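Local coordinates for protein RNA-dependent RNA polymerase (Dera Ghazi Khan orthonairovirus, PDB 6DX2) that forms the ovarian tumour (OTU) cysteine protease domain, a deubiquitinase, of a nairovirus L protein that as a whole probably also copies viral RNA, at residues S48-E53 / P153-K158; I61-A66 / D92-Y97; V123-V128 / K145-H150. All coordinates share one frame; numbering follows the deposited sequence.

Overall arrangement
After three short strands, the chain enters helix 42-52, where the first half of contact 1 lies, and runs through a short loop to helix 58-71. Contact 2 then closes a loop within the helical part by bringing 92-97 back to 61-66. Contact 3 follows in series, joining the loop that leads into strand 127-133 to the hairpin end of strand 142-147. Only with strand 150-156 does contact 1 close, so both other contacts nest inside its loop. Contact 1 ties helix 42-52 to strand 150-156. It touches contact 2 through Ser48 and Ile61, and contact 3 through Leu154 and Lys145 on neighbouring strands, whereas contacts 2 and 3 stay about 10 Å apart at their nearest atoms.

Contact 1 (S48-E53 / P153-K158); sequences SFLLFE and PLQLMK
Phe49 is the first helix residue to reach the strand. With its CG anti to the backbone N (chi1 -176°), the ring swings toward Pro153, and its CD2 comes within 3.9 Å of Pro153 CG, the approach being oblique. Farther along the ring, Phe49 CE2 lies 3.8 Å from Gln155 OE1, the amide oxygen sitting at the ring edge, near its plane. Leu50 follows and lays its branched end over the strand: CG rests 3.7 Å from Pro153 CB. One methyl, CD2, settles between the carbonyl oxygen of Leu154, 3.4 Å away, and the CG of Gln155. The same side chain also touches Leu142 and Leu144 of the adjacent strand 142-147. Just after the helix, Glu53 takes a positive phi, and a bend at chi2 (-77°) carries its carboxylate back over the contact. Its OE1 accepts a nearly straight bond on the syn side from Gln155 NE2 (3.2 Å, N-H...O 160°). A water accepts from that same NE2, 3.1 Å away, and donates to Leu50 O, so glutamate and water together fix the rotation of the amide. This is helix-on-sheet packing, with helix 42-52 laid against strand 150-156 of the mixed sheet of the OTU fold.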
loop_
_atom_site.group_PDB
_atom_site.type_symbol
_atom_site.label_atom_id
_atom_site.label_comp_id
_atom_site.label_asym_id
_atom_site.label_seq_id
_atom_site.Cartn_x
_atom_site.Cartn_y
_atom_site.Cartn_z
ATOM N N SER A 48 7.447 -1.682 -5.987
ATOM C CA SER A 48 8.609 -2.296 -6.603
ATOM C C SER A 48 9.895 -1.804 -5.915
ATOM O O SER A 48 10.818 -2.583 -5.665
ATOM C CB SER A 48 8.654 -1.973 -8.105
ATOM O OG SER A 48 9.747 -2.613 -8.761
ATOM N N PHE A 49 9.971 -0.504 -5.619
ATOM C CA PHE A 49 11.178 0.002 -4.964
ATOM C C PHE A 49 11.431 -0.719 -3.651
ATOM O O PHE A 49 12.586 -1.073 -3.345
ATOM C CB PHE A 49 11.078 1.506 -4.689
ATOM C CG PHE A 49 12.378 2.060 -4.093
ATOM C CD1 PHE A 49 13.487 2.231 -4.891
ATOM C CD2 PHE A 49 12.489 2.267 -2.728
ATOM C CE1 PHE A 49 14.712 2.717 -4.360
ATOM C CE2 PHE A 49 13.695 2.729 -2.189
ATOM C CZ PHE A 49 14.793 2.951 -3.019
ATOM N N LEU A 50 10.369 -0.910 -2.864
ATOM C CA LEU A 50 10.528 -1.522 -1.546
ATOM C C LEU A 50 10.829 -3.007 -1.631
ATOM O O LEU A 50 11.522 -3.535 -0.738
ATOM C CB LEU A 50 9.297 -1.269 -0.705
ATOM C CG LEU A 50 9.164 0.210 -0.311
ATOM C CD1 LEU A 50 7.847 0.428 0.352
ATOM C CD2 LEU A 50 10.305 0.674 0.656
ATOM N N LEU A 51 10.335 -3.704 -2.654
ATOM C CA LEU A 51 10.620 -5.140 -2.749
ATOM C C LEU A 51 11.955 -5.434 -3.425
ATOM O O LEU A 51 12.649 -6.371 -3.017
ATOM C CB LEU A 51 9.523 -5.860 -3.506
ATOM C CG LEU A 51 8.162 -5.764 -2.873
ATOM C CD1 LEU A 51 7.131 -6.376 -3.829
ATOM C CD2 LEU A 51 8.122 -6.555 -1.497
ATOM N N PHE A 52 12.362 -4.634 -4.419
ATOM C CA PHE A 52 13.497 -4.944 -5.271
ATOM C C PHE A 52 14.599 -3.891 -5.286
ATOM O O PHE A 52 15.618 -4.122 -5.942
ATOM C CB PHE A 52 13.033 -5.144 -6.736
ATOM C CG PHE A 52 12.014 -6.257 -6.895
ATOM C CD1 PHE A 52 12.420 -7.576 -6.953
ATOM C CD2 PHE A 52 10.662 -5.987 -6.951
ATOM C CE1 PHE A 52 11.460 -8.604 -7.055
ATOM C CE2 PHE A 52 9.699 -7.025 -7.079
ATOM C CZ PHE A 52 10.108 -8.300 -7.116
ATOM N N GLU A 53 14.413 -2.734 -4.637
ATOM C CA GLU A 53 15.334 -1.596 -4.726
ATOM C C GLU A 53 15.503 -1.159 -6.168
ATOM O O GLU A 53 16.568 -0.704 -6.588
ATOM C CB GLU A 53 16.696 -1.906 -4.075
ATOM C CG GLU A 53 16.601 -2.213 -2.577
ATOM C CD GLU A 53 16.413 -0.969 -1.668
ATOM O OE1 GLU A 53 15.859 -1.143 -0.559
ATOM O OE2 GLU A 53 16.819 0.164 -2.021
ATOM N N PRO A 153 7.523 5.550 -1.534
ATOM C CA PRO A 153 7.978 4.557 -0.542
ATOM C C PRO A 153 8.615 5.224 0.680
ATOM O O PRO A 153 9.265 6.254 0.563
ATOM C CB PRO A 153 9.013 3.736 -1.335
ATOM C CG PRO A 153 9.367 4.544 -2.517
ATOM C CD PRO A 153 8.416 5.656 -2.701
ATOM N N LEU A 154 8.450 4.604 1.848
ATOM C CA LEU A 154 9.145 4.992 3.074
ATOM C C LEU A 154 10.044 3.848 3.506
ATOM O O LEU A 154 9.669 2.698 3.357
ATOM C CB LEU A 154 8.121 5.259 4.197
ATOM C CG LEU A 154 7.159 6.429 3.868
ATOM C CD1 LEU A 154 6.009 6.308 4.932
ATOM C CD2 LEU A 154 7.947 7.743 3.933
ATOM N N GLN A 155 11.194 4.154 4.127
ATOM C CA GLN A 155 11.973 3.119 4.821
ATOM C C GLN A 155 12.295 3.576 6.227
ATOM O O GLN A 155 12.513 4.769 6.460
ATOM C CB GLN A 155 13.264 2.820 4.030
ATOM C CG GLN A 155 12.891 2.289 2.627
ATOM C CD GLN A 155 14.063 1.827 1.798
ATOM O OE1 GLN A 155 14.941 2.619 1.429
ATOM N NE2 GLN A 155 14.062 0.537 1.454
ATOM N N LEU A 156 12.343 2.622 7.158
ATOM C CA LEU A 156 12.670 2.958 8.541
ATOM C C LEU A 156 14.062 3.556 8.604
ATOM O O LEU A 156 14.978 3.118 7.896
ATOM C CB LEU A 156 12.577 1.733 9.448
ATOM C CG LEU A 156 11.147 1.530 9.942
ATOM C CD1 LEU A 156 11.122 0.422 10.936
ATOM C CD2 LEU A 156 10.673 2.802 10.577
ATOM N N MET A 157 14.187 4.622 9.394
ATOM C CA MET A 157 15.427 5.380 9.442
ATOM C C MET A 157 16.514 4.610 10.164
ATOM O O MET A 157 16.249 3.775 11.037
ATOM C CB MET A 157 15.229 6.713 10.144
ATOM C CG MET A 157 14.887 7.818 9.186
ATOM S SD MET A 157 14.926 9.417 9.980
ATOM C CE MET A 157 14.496 8.992 11.631
ATOM N N LYS A 158 17.749 4.973 9.823
ATOM C CA LYS A 158 18.999 4.387 10.311
ATOM C C LYS A 158 19.162 2.998 9.699
ATOM O O LYS A 158 19.106 2.844 8.471
ATOM C CB LYS A 158 19.041 4.345 11.847
ATOM C CG LYS A 158 18.975 5.723 12.479
ATOM C CD LYS A 158 18.759 5.643 13.981
ATOM C CE LYS A 158 19.081 6.979 14.670
ATOM N NZ LYS A 158 18.641 7.002 16.095
HETATM O O HOH W 1 12.380 -2.092 1.601
#

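Contact 2 (I61-A66 / D92-Y97)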
loop_
_atom_site.group_PDB
_atom_site.type_symbol
_atom_site.label_atom_id
_atom_site.label_comp_id
_atom_site.label_asym_id
_atom_site.label_seq_id
_atom_site.Cartn_x
_atom_site.Cartn_y
_atom_site.Cartn_z
ATOM N N ILE A 61 4.433 -6.684 -10.611
ATOM C CA ILE A 61 3.620 -6.606 -9.398
ATOM C C ILE A 61 2.143 -6.548 -9.755
ATOM O O ILE A 61 1.311 -7.204 -9.122
ATOM C CB ILE A 61 4.043 -5.393 -8.567
ATOM C CG1 ILE A 61 5.392 -5.710 -7.924
ATOM C CG2 ILE A 61 2.995 -5.068 -7.545
ATOM C CD1 ILE A 61 6.179 -4.491 -7.746
ATOM N N LYS A 62 1.803 -5.757 -10.782
ATOM C CA LYS A 62 0.439 -5.761 -11.307
ATOM C C LYS A 62 0.002 -7.151 -11.717
ATOM O O LYS A 62 -1.169 -7.506 -11.557
ATOM C CB LYS A 62 0.313 -4.829 -12.525
ATOM C CG LYS A 62 0.326 -3.346 -12.109
ATOM C CD LYS A 62 0.075 -2.495 -13.348
ATOM C CE LYS A 62 -0.769 -1.326 -12.979
ATOM N NZ LYS A 62 -1.188 -0.575 -14.163
ATOM N N ASN A 63 0.900 -7.922 -12.359
ATOM C CA ASN A 63 0.503 -9.251 -12.815
ATOM C C ASN A 63 0.213 -10.166 -11.637
ATOM O O ASN A 63 -0.705 -10.997 -11.699
ATOM C CB ASN A 63 1.587 -9.848 -13.718
ATOM C CG ASN A 63 1.669 -9.129 -15.061
ATOM O OD1 ASN A 63 0.687 -8.554 -15.508
ATOM N ND2 ASN A 63 2.830 -9.169 -15.703
ATOM N N THR A 64 0.983 -10.005 -10.555
ATOM C CA THR A 64 0.745 -10.755 -9.334
ATOM C C THR A 64 -0.609 -10.402 -8.740
ATOM O O THR A 64 -1.387 -11.295 -8.376
ATOM C CB THR A 64 1.881 -10.480 -8.348
ATOM O OG1 THR A 64 3.083 -11.047 -8.884
ATOM C CG2 THR A 64 1.565 -11.145 -7.042
ATOM N N ILE A 65 -0.936 -9.108 -8.722
ATOM C CA ILE A 65 -2.249 -8.680 -8.238
ATOM C C ILE A 65 -3.348 -9.279 -9.108
ATOM O O ILE A 65 -4.396 -9.732 -8.621
ATOM C CB ILE A 65 -2.329 -7.149 -8.244
ATOM C CG1 ILE A 65 -1.388 -6.584 -7.195
ATOM C CG2 ILE A 65 -3.791 -6.665 -8.005
ATOM C CD1 ILE A 65 -1.253 -5.057 -7.373
ATOM N N ALA A 66 -3.128 -9.279 -10.415
ATOM C CA ALA A 66 -4.146 -9.771 -11.306
ATOM C C ALA A 66 -4.373 -11.264 -11.074
ATOM O O ALA A 66 -5.505 -11.729 -11.123
ATOM C CB ALA A 66 -3.749 -9.482 -12.753
ATOM N N ASP A 92 -9.036 -3.043 -16.018
ATOM C CA ASP A 92 -8.775 -1.656 -15.638
ATOM C C ASP A 92 -7.413 -1.513 -14.961
ATOM O O ASP A 92 -6.609 -0.659 -15.334
ATOM C CB ASP A 92 -9.870 -1.167 -14.695
ATOM C CG ASP A 92 -9.997 0.341 -14.689
ATOM O OD1 ASP A 92 -9.698 0.953 -15.741
ATOM O OD2 ASP A 92 -10.380 0.913 -13.642
ATOM N N MET A 93 -7.150 -2.338 -13.945
ATOM C CA MET A 93 -5.925 -2.197 -13.161
ATOM C C MET A 93 -4.687 -2.398 -14.028
ATOM O O MET A 93 -3.654 -1.758 -13.777
ATOM C CB MET A 93 -5.963 -3.195 -11.980
ATOM C CG MET A 93 -4.804 -3.209 -11.055
ATOM S SD MET A 93 -3.450 -4.260 -11.669
ATOM C CE MET A 93 -4.196 -5.891 -11.493
ATOM N N LEU A 94 -4.764 -3.254 -15.035
ATOM C CA LEU A 94 -3.572 -3.558 -15.811
ATOM C C LEU A 94 -3.194 -2.439 -16.773
ATOM O O LEU A 94 -2.144 -2.508 -17.418
ATOM C CB LEU A 94 -3.781 -4.838 -16.611
ATOM C CG LEU A 94 -3.658 -6.060 -15.697
ATOM C CD1 LEU A 94 -4.163 -7.304 -16.389
ATOM C CD2 LEU A 94 -2.203 -6.220 -15.253
ATOM N N ARG A 95 -4.043 -1.438 -16.920
ATOM C CA ARG A 95 -3.756 -0.393 -17.870
ATOM C C ARG A 95 -2.717 0.551 -17.296
ATOM O O ARG A 95 -2.692 0.798 -16.101
ATOM C CB ARG A 95 -5.025 0.382 -18.195
ATOM C CG ARG A 95 -6.067 -0.408 -18.925
ATOM C CD ARG A 95 -7.054 0.555 -19.517
ATOM N NE ARG A 95 -6.404 1.758 -20.053
ATOM C CZ ARG A 95 -6.837 3.004 -19.857
ATOM N NH1 ARG A 95 -7.926 3.237 -19.133
ATOM N NH2 ARG A 95 -6.183 4.022 -20.392
ATOM N N ASN A 96 -1.886 1.142 -18.173
ATOM C CA ASN A 96 -0.934 2.134 -17.693
ATOM C C ASN A 96 -1.678 3.299 -17.050
ATOM O O ASN A 96 -2.794 3.658 -17.465
ATOM C CB ASN A 96 -0.068 2.691 -18.817
ATOM C CG ASN A 96 1.001 1.716 -19.319
ATOM O OD1 ASN A 96 1.425 0.784 -18.634
ATOM N ND2 ASN A 96 1.457 1.962 -20.532
ATOM N N TYR A 97 -1.046 3.867 -16.008
ATOM C CA TYR A 97 -1.513 5.029 -15.271
ATOM C C TYR A 97 -2.795 4.750 -14.512
ATOM O O TYR A 97 -3.508 5.691 -14.144
ATOM C CB TYR A 97 -1.675 6.252 -16.207
ATOM C CG TYR A 97 -0.491 6.302 -17.122
ATOM C CD1 TYR A 97 0.800 6.440 -16.597
ATOM C CD2 TYR A 97 -0.634 6.183 -18.488
ATOM C CE1 TYR A 97 1.905 6.460 -17.425
ATOM C CE2 TYR A 97 0.476 6.221 -19.329
ATOM C CZ TYR A 97 1.735 6.349 -18.781
ATOM O OH TYR A 97 2.844 6.377 -19.607
HETATM O O HOH W 2 0.197 -0.975 -16.630
#
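Lys62 NZ sits among acceptors at the C-terminal end of helix 86-93. It donates to Met93 O at 2.8 Å, in the carbonyl plane and with a C=O...N angle of 159°. Arg95 O is equally near NZ, at 2.8 Å. A water accepts from NZ at 2.9 Å and passes its own hydrogens to Leu94 O and to Asn96 OD1; the water so links the lysine to Leu94 and Asn96. Phe44 of helix 42-52 adds a cation-pi interaction to the same lysine. Carbonyl oxygens around the nitrogen would be expected to stabilise its positive charge.

Below this polar end the contact is apolar. The aliphatic part of Lys62 and the side chain of Met93 slide past each other in opposite directions, bringing the sulfur SD of Met93 3.9 Å from CB of Lys62. Met93 leaves its backbone with CG anti to N (chi1 -180°) and then bends twice, which turns its terminal methyl onto the neighbouring helix. There CE lies 3.6 Å from Ile65 CG2, and it also meets Ala66 CB at 3.8 Å. Leu94 covers the outer side: its CD2 stands 4.0 Å from Lys62 CB, and the same methyl lies 3.7 Å from Asn63 OD1, the leucine and asparagine side chains crossing at about a right angle. Behind Ile65, Leu108 and Ile107 of helix 102-112 continue the core.

A lysine of helix 58-71 thus reaches across to the carbonyl of Met93 and a water at the C-terminal end of helix 86-93, with Met93 packed between the two helices, in the helical part of the OTU domain.

Contact 3 (V123-V128 / K145-H150); sequences VSENVV and KLCQGH
Glu125 and Lys145 make up the tight part of this contact. The two side chains cross at about a right angle, and Glu125 OE1 lies 3.0 Å from Lys145 NZ, a salt bridge whose hydrogen bond is weak. A bend at chi3 of the lysine (82°) curls the chain around the oxygen, while the glutamate folds at its own chi2 to meet it. Lys145 is buried, with Leu27 and Leu154 against it, and its NZ has a second, weak partner in Ser33 OG.

Toward the solvent the fit becomes looser. Cys147 SG stands 4.1 Å from Val123 CA, a plain van der Waals approach. Beyond it, Gln148 and Val123, both exposed, cross obliquely, and Val123 CG1 lies against the end of Gln148 at a separation short enough to be doubtful. Gln148 belongs to the type I' turn from Cys147 to His150, which is closed by paired backbone bonds between those two residues and reverses the chain from strand 142-147 into strand 150-156. The loop leading into strand 127-133 lies beside this beta hairpin and touches it mostly through side chains.

A lysine charge largely enclosed by the protein is thus met by the carboxylate of Glu125 and the hydroxyl of Ser33. Both hydrogen bonds being weak, the attraction is probably more electrostatic than directional, which would tend to keep the lysine protonated and the glutamate ionised.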
loop_
_atom_site.group_PDB
_atom_site.type_symbol
_atom_site.label_atom_id
_atom_site.label_comp_id
_atom_site.label_asym_id
_atom_site.label_seq_id
_atom_site.Cartn_x
_atom_site.Cartn_y
_atom_site.Cartn_z
ATOM N N VAL A 123 0.440 17.934 3.873
ATOM C CA VAL A 123 1.562 18.540 3.148
ATOM C C VAL A 123 2.788 18.684 4.041
ATOM O O VAL A 123 3.922 18.725 3.551
ATOM C CB VAL A 123 1.163 19.905 2.536
ATOM C CG1 VAL A 123 0.135 19.713 1.440
ATOM C CG2 VAL A 123 0.636 20.843 3.594
ATOM N N SER A 124 2.594 18.757 5.350
ATOM C CA SER A 124 3.719 18.827 6.267
ATOM C C SER A 124 4.159 17.445 6.763
ATOM O O SER A 124 4.970 17.372 7.693
ATOM C CB SER A 124 3.371 19.740 7.439
ATOM O OG SER A 124 2.641 20.869 6.981
ATOM N N GLU A 125 3.655 16.354 6.152
ATOM C CA GLU A 125 4.070 14.969 6.420
ATOM C C GLU A 125 3.564 14.447 7.757
ATOM O O GLU A 125 4.057 13.428 8.273
ATOM C CB GLU A 125 5.593 14.797 6.337
ATOM C CG GLU A 125 6.244 15.563 5.180
ATOM C CD GLU A 125 6.007 14.915 3.831
ATOM O OE1 GLU A 125 5.544 13.764 3.798
ATOM O OE2 GLU A 125 6.281 15.564 2.803
ATOM N N ASN A 126 2.542 15.078 8.311
ATOM C CA ASN A 126 1.914 14.525 9.498
ATOM C C ASN A 126 0.913 13.454 9.088
ATOM O O ASN A 126 0.147 13.638 8.130
ATOM C CB ASN A 126 1.204 15.618 10.273
ATOM C CG ASN A 126 2.152 16.712 10.702
ATOM O OD1 ASN A 126 3.154 16.441 11.360
ATOM N ND2 ASN A 126 1.866 17.945 10.304
ATOM N N VAL A 127 0.920 12.326 9.816
ATOM C CA VAL A 127 -0.078 11.293 9.572
ATOM C C VAL A 127 -1.464 11.862 9.811
ATOM O O VAL A 127 -1.714 12.543 10.822
ATOM C CB VAL A 127 0.146 10.062 10.462
ATOM C CG1 VAL A 127 -0.939 9.022 10.148
ATOM C CG2 VAL A 127 1.466 9.445 10.157
ATOM N N VAL A 128 -2.367 11.605 8.860
ATOM C CA VAL A 128 -3.782 11.910 9.015
ATOM C C VAL A 128 -4.597 10.642 9.212
ATOM O O VAL A 128 -5.525 10.616 10.017
ATOM C CB VAL A 128 -4.317 12.727 7.816
ATOM C CG1 VAL A 128 -5.699 13.281 8.147
ATOM C CG2 VAL A 128 -3.403 13.891 7.549
ATOM N N LYS A 145 3.770 6.316 1.726
ATOM C CA LYS A 145 3.300 7.634 2.078
ATOM C C LYS A 145 2.360 8.110 1.001
ATOM O O LYS A 145 2.745 8.206 -0.176
ATOM C CB LYS A 145 4.458 8.610 2.230
ATOM C CG LYS A 145 4.046 10.007 2.696
ATOM C CD LYS A 145 5.290 10.905 2.898
ATOM C CE LYS A 145 5.740 11.486 1.576
ATOM N NZ LYS A 145 7.061 12.160 1.710
ATOM N N LEU A 146 1.155 8.476 1.406
ATOM C CA LEU A 146 0.172 9.054 0.490
ATOM C C LEU A 146 0.073 10.515 0.813
ATOM O O LEU A 146 -0.422 10.882 1.882
ATOM C CB LEU A 146 -1.176 8.363 0.725
ATOM C CG LEU A 146 -1.347 7.011 0.054
ATOM C CD1 LEU A 146 -0.265 5.989 0.393
ATOM C CD2 LEU A 146 -2.729 6.462 0.465
ATOM N N CYS A 147 0.514 11.350 -0.109
ATOM C CA CYS A 147 0.583 12.777 0.188
ATOM C C CYS A 147 0.268 13.540 -1.085
ATOM O O CYS A 147 0.900 13.301 -2.110
ATOM C CB CYS A 147 1.966 13.142 0.742
ATOM S SG CYS A 147 2.035 14.840 1.416
ATOM N N GLN A 148 -0.736 14.409 -1.025
ATOM C CA GLN A 148 -1.079 15.284 -2.145
ATOM C C GLN A 148 -1.249 14.495 -3.444
ATOM O O GLN A 148 -0.796 14.896 -4.519
ATOM C CB GLN A 148 -0.038 16.385 -2.287
ATOM C CG GLN A 148 -0.135 17.390 -1.163
ATOM C CD GLN A 148 -1.507 18.048 -1.103
ATOM O OE1 GLN A 148 -2.115 18.156 -0.037
ATOM N NE2 GLN A 148 -2.000 18.490 -2.256
ATOM N N GLY A 149 -1.912 13.359 -3.337
ATOM C CA GLY A 149 -2.236 12.566 -4.493
ATOM C C GLY A 149 -1.124 11.690 -5.018
ATOM O O GLY A 149 -1.350 10.958 -5.984
ATOM N N HIS A 150 0.060 11.713 -4.416
ATOM C CA HIS A 150 1.132 10.861 -4.884
ATOM C C HIS A 150 1.529 9.880 -3.795
ATOM O O HIS A 150 1.208 10.056 -2.622
ATOM C CB HIS A 150 2.329 11.714 -5.355
ATOM C CG HIS A 150 2.031 12.484 -6.608
ATOM N ND1 HIS A 150 1.687 13.820 -6.597
ATOM C CD2 HIS A 150 2.004 12.098 -7.910
ATOM C CE1 HIS A 150 1.475 14.228 -7.838
ATOM N NE2 HIS A 150 1.661 13.203 -8.653
#